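PDB 1Z08: Ras-related protein Rab-21 from Homo sapiens, which belongs to the Rab branch of the Ras family of small P-loop GTPases and is modelled with phosphoaminophosphonic acid-guanylate ester and a magnesium ion. Local coordinates for residues E135-A138 against E139-G142; H147-A150 against K151-K154. The protein carries 1 engineered substitution. One frame throughout, in Å; residues are numbered along the deposited sequence.

Contact 1 (E135-A138 against E139-G142)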
loop_
_atom_site.group_PDB
_atom_site.type_symbol
_atom_site.label_atom_id
_atom_site.label_comp_id
_atom_site.label_asym_id
_atom_site.label_seq_id
_atom_site.Cartn_x
_atom_site.Cartn_y
_atom_site.Cartn_z
ATOM N N GLU A 135 1.256 8.292 -11.818
ATOM C CA GLU A 135 2.056 7.266 -12.486
ATOM C C GLU A 135 3.449 7.786 -12.815
ATOM O O GLU A 135 4.447 7.099 -12.566
ATOM C CB GLU A 135 1.362 6.767 -13.754
ATOM C CG GLU A 135 0.138 5.904 -13.485
ATOM C CD GLU A 135 -0.443 5.295 -14.741
ATOM O OE1 GLU A 135 -0.003 5.658 -15.855
ATOM O OE2 GLU A 135 -1.353 4.453 -14.610
ATOM N N SER A 136 3.505 9.003 -13.361
ATOM C CA SER A 136 4.771 9.675 -13.659
ATOM C C SER A 136 5.629 9.809 -12.403
ATOM O O SER A 136 6.820 9.478 -12.424
ATOM C CB SER A 136 4.526 11.057 -14.276
ATOM O OG SER A 136 5.747 11.769 -14.415
ATOM N N TYR A 137 5.022 10.274 -11.312
ATOM C CA TYR A 137 5.746 10.409 -10.056
ATOM C C TYR A 137 6.285 9.059 -9.588
ATOM O O TYR A 137 7.460 8.946 -9.233
ATOM C CB TYR A 137 4.891 11.064 -8.960
ATOM C CG TYR A 137 5.605 11.074 -7.631
ATOM C CD1 TYR A 137 6.673 11.941 -7.401
ATOM C CD2 TYR A 137 5.243 10.187 -6.616
ATOM C CE1 TYR A 137 7.351 11.938 -6.184
ATOM C CE2 TYR A 137 5.917 10.175 -5.399
ATOM C CZ TYR A 137 6.967 11.052 -5.192
ATOM O OH TYR A 137 7.636 11.051 -3.989
ATOM N N ALA A 138 5.421 8.044 -9.599
ATOM C CA ALA A 138 5.809 6.687 -9.221
ATOM C C ALA A 138 7.047 6.218 -9.989
ATOM O O ALA A 138 8.021 5.766 -9.381
ATOM C CB ALA A 138 4.647 5.716 -9.414
ATOM N N GLU A 139 7.014 6.346 -11.317
ATOM C CA GLU A 139 8.160 5.964 -12.153
ATOM C C GLU A 139 9.424 6.748 -11.786
ATOM O O GLU A 139 10.514 6.174 -11.727
ATOM C CB GLU A 139 7.843 6.124 -13.646
ATOM C CG GLU A 139 8.897 5.503 -14.568
ATOM C CD GLU A 139 8.525 5.546 -16.043
ATOM O OE1 GLU A 139 7.319 5.607 -16.370
ATOM O OE2 GLU A 139 9.451 5.503 -16.878
ATOM N N SER A 140 9.272 8.047 -11.526
ATOM C CA SER A 140 10.415 8.913 -11.195
ATOM C C SER A 140 11.151 8.513 -9.910
ATOM O O SER A 140 12.340 8.803 -9.770
ATOM C CB SER A 140 9.990 10.382 -11.111
ATOM O OG SER A 140 9.419 10.699 -9.848
ATOM N N VAL A 141 10.447 7.859 -8.985
ATOM C CA VAL A 141 11.042 7.440 -7.705
ATOM C C VAL A 141 11.303 5.932 -7.615
ATOM O O VAL A 141 11.597 5.407 -6.535
ATOM C CB VAL A 141 10.212 7.917 -6.471
ATOM C CG1 VAL A 141 10.235 9.438 -6.353
ATOM C CG2 VAL A 141 8.773 7.376 -6.516
ATOM N N GLY A 142 11.194 5.245 -8.749
ATOM C CA GLY A 142 11.441 3.807 -8.816
ATOM C C GLY A 142 10.373 2.958 -8.149
ATOM O O GLY A 142 10.621 1.805 -7.794
#

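Contact 2 (H147-A150 against K151-K154). With GNP (phosphoaminophosphonic acid-guanylate ester), chain F.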
loop_
_atom_site.group_PDB
_atom_site.type_symbol
_atom_site.label_atom_id
_atom_site.label_comp_id
_atom_site.label_asym_id
_atom_site.label_seq_id
_atom_site.Cartn_x
_atom_site.Cartn_y
_atom_site.Cartn_z
ATOM N N HIS A 147 -3.798 0.720 -9.027
ATOM C CA HIS A 147 -5.164 1.192 -8.775
ATOM C C HIS A 147 -5.934 0.133 -7.988
ATOM O O HIS A 147 -5.926 -1.040 -8.358
ATOM C CB HIS A 147 -5.900 1.464 -10.089
ATOM C CG HIS A 147 -5.310 2.571 -10.910
ATOM N ND1 HIS A 147 -5.344 3.891 -10.516
ATOM C CD2 HIS A 147 -4.703 2.556 -12.119
ATOM C CE1 HIS A 147 -4.769 4.640 -11.440
ATOM N NE2 HIS A 147 -4.371 3.855 -12.423
ATOM N N THR A 148 -6.603 0.546 -6.911
ATOM C CA THR A 148 -7.394 -0.384 -6.099
ATOM C C THR A 148 -8.766 0.158 -5.714
ATOM O O THR A 148 -8.990 1.367 -5.703
ATOM C CB THR A 148 -6.683 -0.760 -4.776
ATOM O OG1 THR A 148 -6.461 0.426 -3.999
ATOM C CG2 THR A 148 -5.360 -1.486 -5.029
ATOM N N SER A 149 -9.674 -0.766 -5.406
ATOM C CA SER A 149 -10.902 -0.471 -4.679
ATOM C C SER A 149 -11.098 -1.555 -3.626
ATOM O O SER A 149 -11.380 -2.710 -3.956
ATOM C CB SER A 149 -12.118 -0.428 -5.613
ATOM O OG SER A 149 -13.323 -0.298 -4.868
ATOM N N ALA A 150 -10.936 -1.179 -2.360
ATOM C CA ALA A 150 -11.220 -2.083 -1.251
ATOM C C ALA A 150 -12.712 -2.418 -1.193
ATOM O O ALA A 150 -13.086 -3.539 -0.854
ATOM C CB ALA A 150 -10.747 -1.476 0.065
ATOM N N LYS A 151 -13.552 -1.444 -1.548
ATOM C CA LYS A 151 -15.009 -1.609 -1.533
ATOM C C LYS A 151 -15.500 -2.649 -2.549
ATOM O O LYS A 151 -16.366 -3.467 -2.228
ATOM C CB LYS A 151 -15.712 -0.260 -1.749
ATOM C CG LYS A 151 -17.239 -0.326 -1.672
ATOM C CD LYS A 151 -17.861 1.041 -1.432
ATOM C CE LYS A 151 -19.356 0.911 -1.197
ATOM N NZ LYS A 151 -19.920 2.098 -0.492
ATOM N N GLN A 152 -14.937 -2.619 -3.759
ATOM C CA GLN A 152 -15.334 -3.553 -4.823
ATOM C C GLN A 152 -14.379 -4.741 -4.988
ATOM O O GLN A 152 -14.574 -5.584 -5.871
ATOM C CB GLN A 152 -15.488 -2.811 -6.156
ATOM C CG GLN A 152 -16.584 -1.757 -6.157
ATOM C CD GLN A 152 -16.782 -1.104 -7.515
ATOM O OE1 GLN A 152 -15.838 -0.947 -8.291
ATOM N NE2 GLN A 152 -18.015 -0.702 -7.801
ATOM N N ASN A 153 -13.367 -4.815 -4.120
ATOM C CA ASN A 153 -12.303 -5.822 -4.210
ATOM C C ASN A 153 -11.660 -5.872 -5.603
ATOM O O ASN A 153 -11.664 -6.910 -6.272
ATOM C CB ASN A 153 -12.807 -7.212 -3.774
ATOM C CG ASN A 153 -11.674 -8.201 -3.538
ATOM O OD1 ASN A 153 -10.511 -7.819 -3.402
ATOM N ND2 ASN A 153 -12.013 -9.483 -3.487
ATOM N N LYS A 154 -11.117 -4.737 -6.032
ATOM C CA LYS A 154 -10.446 -4.635 -7.324
ATOM C C LYS A 154 -8.979 -4.271 -7.144
ATOM O O LYS A 154 -8.655 -3.331 -6.415
ATOM C CB LYS A 154 -11.133 -3.591 -8.208
ATOM C CG LYS A 154 -12.523 -3.990 -8.683
ATOM C CD LYS A 154 -13.184 -2.852 -9.434
ATOM C CE LYS A 154 -14.464 -3.311 -10.110
ATOM N NZ LYS A 154 -15.152 -2.157 -10.758
HETATM P PG GNP F . -6.981 5.464 9.573
HETATM O O1G GNP F . -7.556 6.623 10.353
HETATM O O2G GNP F . -7.141 4.118 10.231
HETATM O O3G GNP F . -5.563 5.883 9.299
HETATM N N3B GNP F . -7.740 5.374 8.159
HETATM P PB GNP F . -7.621 4.237 7.039
HETATM O O1B GNP F . -6.632 4.613 6.006
HETATM O O2B GNP F . -7.408 2.929 7.702
HETATM O O3A GNP F . -8.958 4.189 6.280
HETATM P PA GNP F . -10.128 3.198 6.435
HETATM O O1A GNP F . -9.767 1.900 5.830
HETATM O O2A GNP F . -10.664 3.166 7.818
HETATM O "O5'" GNP F . -11.254 3.797 5.513
HETATM C "C5'" GNP F . -11.630 5.168 5.639
HETATM C "C4'" GNP F . -12.919 5.420 4.877
HETATM O "O4'" GNP F . -12.706 5.198 3.459
HETATM C "C3'" GNP F . -14.092 4.530 5.274
HETATM O "O3'" GNP F . -15.273 5.308 5.213
HETATM C "C2'" GNP F . -14.045 3.429 4.215
HETATM O "O2'" GNP F . -15.277 2.770 3.999
HETATM C "C1'" GNP F . -13.629 4.235 2.987
HETATM N N9 GNP F . -13.004 3.427 1.945
HETATM C C8 GNP F . -11.880 2.639 2.052
HETATM N N7 GNP F . -11.566 2.027 0.944
HETATM C C5 GNP F . -12.544 2.437 0.041
HETATM C C6 GNP F . -12.736 2.109 -1.328
HETATM O O6 GNP F . -12.050 1.366 -2.042
HETATM N N1 GNP F . -13.850 2.750 -1.881
HETATM C C2 GNP F . -14.683 3.597 -1.186
HETATM N N2 GNP F . -15.709 4.123 -1.870
HETATM N N3 GNP F . -14.515 3.913 0.091
HETATM C C4 GNP F . -13.435 3.298 0.644
#

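Contact 1 (E135-A138 against E139-G142)
Y137 and V141, one turn apart, meet where helix 131-140 runs out into a Schellman motif, an example of side-chain packing coinciding with backbone capping at a helix end. V141 CG1 lies 3.8 Å from Y137 CE1 and equally near CZ, while CG2 sits over one face of the ring, 4.1 Å above its plane and offset toward the rim. The phenol reaches along the helix toward its C-terminal end because Y137 CG stands anti to the backbone N (chi1 174°). S140 adds a polar contact: its OG, placed between its own backbone N and carbonyl carbon (chi1 82°), turns back and donates to Y137 O at 2.7 Å. That carbonyl also receives a weak helical bond from V141 N, which is shared with A138 O, one residue nearer, at 3.2 Å and from above that carbonyl's plane; this marks the change from helix to turn. Further back the helix is regular, E139 N bonding to E135 O and S140 N to S136 O. V101 of helix 91-108 touches both Y137 and V141, whereas A138 faces I116 and H145 on the neighbouring strands. V141 is the first residue to leave helical geometry, and G142, with its positive phi of 71°, is the C-prime residue of the motif. The closing bonds are those of the Schellman motif: A143 N to A138 O, and G142 N to E139 O at 3.2 Å.

Contact 2 (H147-A150 against K151-K154)
S149 and Q152 face each other across a tight turn, with the hydroxyl of one aimed at the backbone of the other. Because S149 OG is anti to its own N (chi1 173°), it points into the turn and accepts a bond from Q152 N at 3.0 Å, with Q152 CB packed alongside. The same OG also bonds to D122, which in turn binds the guanine nucleotide, so the serine ties the turn to a first-shell residue of the pocket. Q152 extends beside K154, whose NZ approaches Q152 OE1 from above the amide plane at 2.8 Å. K151 diverges from this pair, its extended chain lying over one face of the base of the phosphoaminophosphonic acid-guanylate ester, CB over N1 at 3.5 Å and CD over N2, before NZ reaches a salt bridge with D33. Base atom O6 is held by backbone amides, K151 N at 3.2 Å along a nearly straight bond (167°) and A150 N more weakly. Behind them, S149 and K154 form an antiparallel hydrogen-bonded pair through two bonds of 2.9 Å, while N153 also faces S149. This G1 beta bulge carries the Ser-Ala-Lys guanine-recognition loop typical of Ras-family GTPases.

In the fold
The two contacts illustrate how one kind of local, short-range contact serves different ends along a Rossmann-like P-loop fold. Contact 1 lies at the surface, at the close of helix 131-140, and contact 2 is partly buried, where the chain leaves strand 144-148; the two elements follow each other in the beta-alpha-beta unit. Their centres are about 22 Å apart, yet they adjoin through E135 OE2 and H147 NE2, a packing approach of 3.8 Å. Contact 1 combines helix-end hydrogen bonds with aromatic-aliphatic packing against helix 91-108. In contact 2 polar groups dominate, and main-chain amides reach a bound nucleotide that contact 1 does not touch.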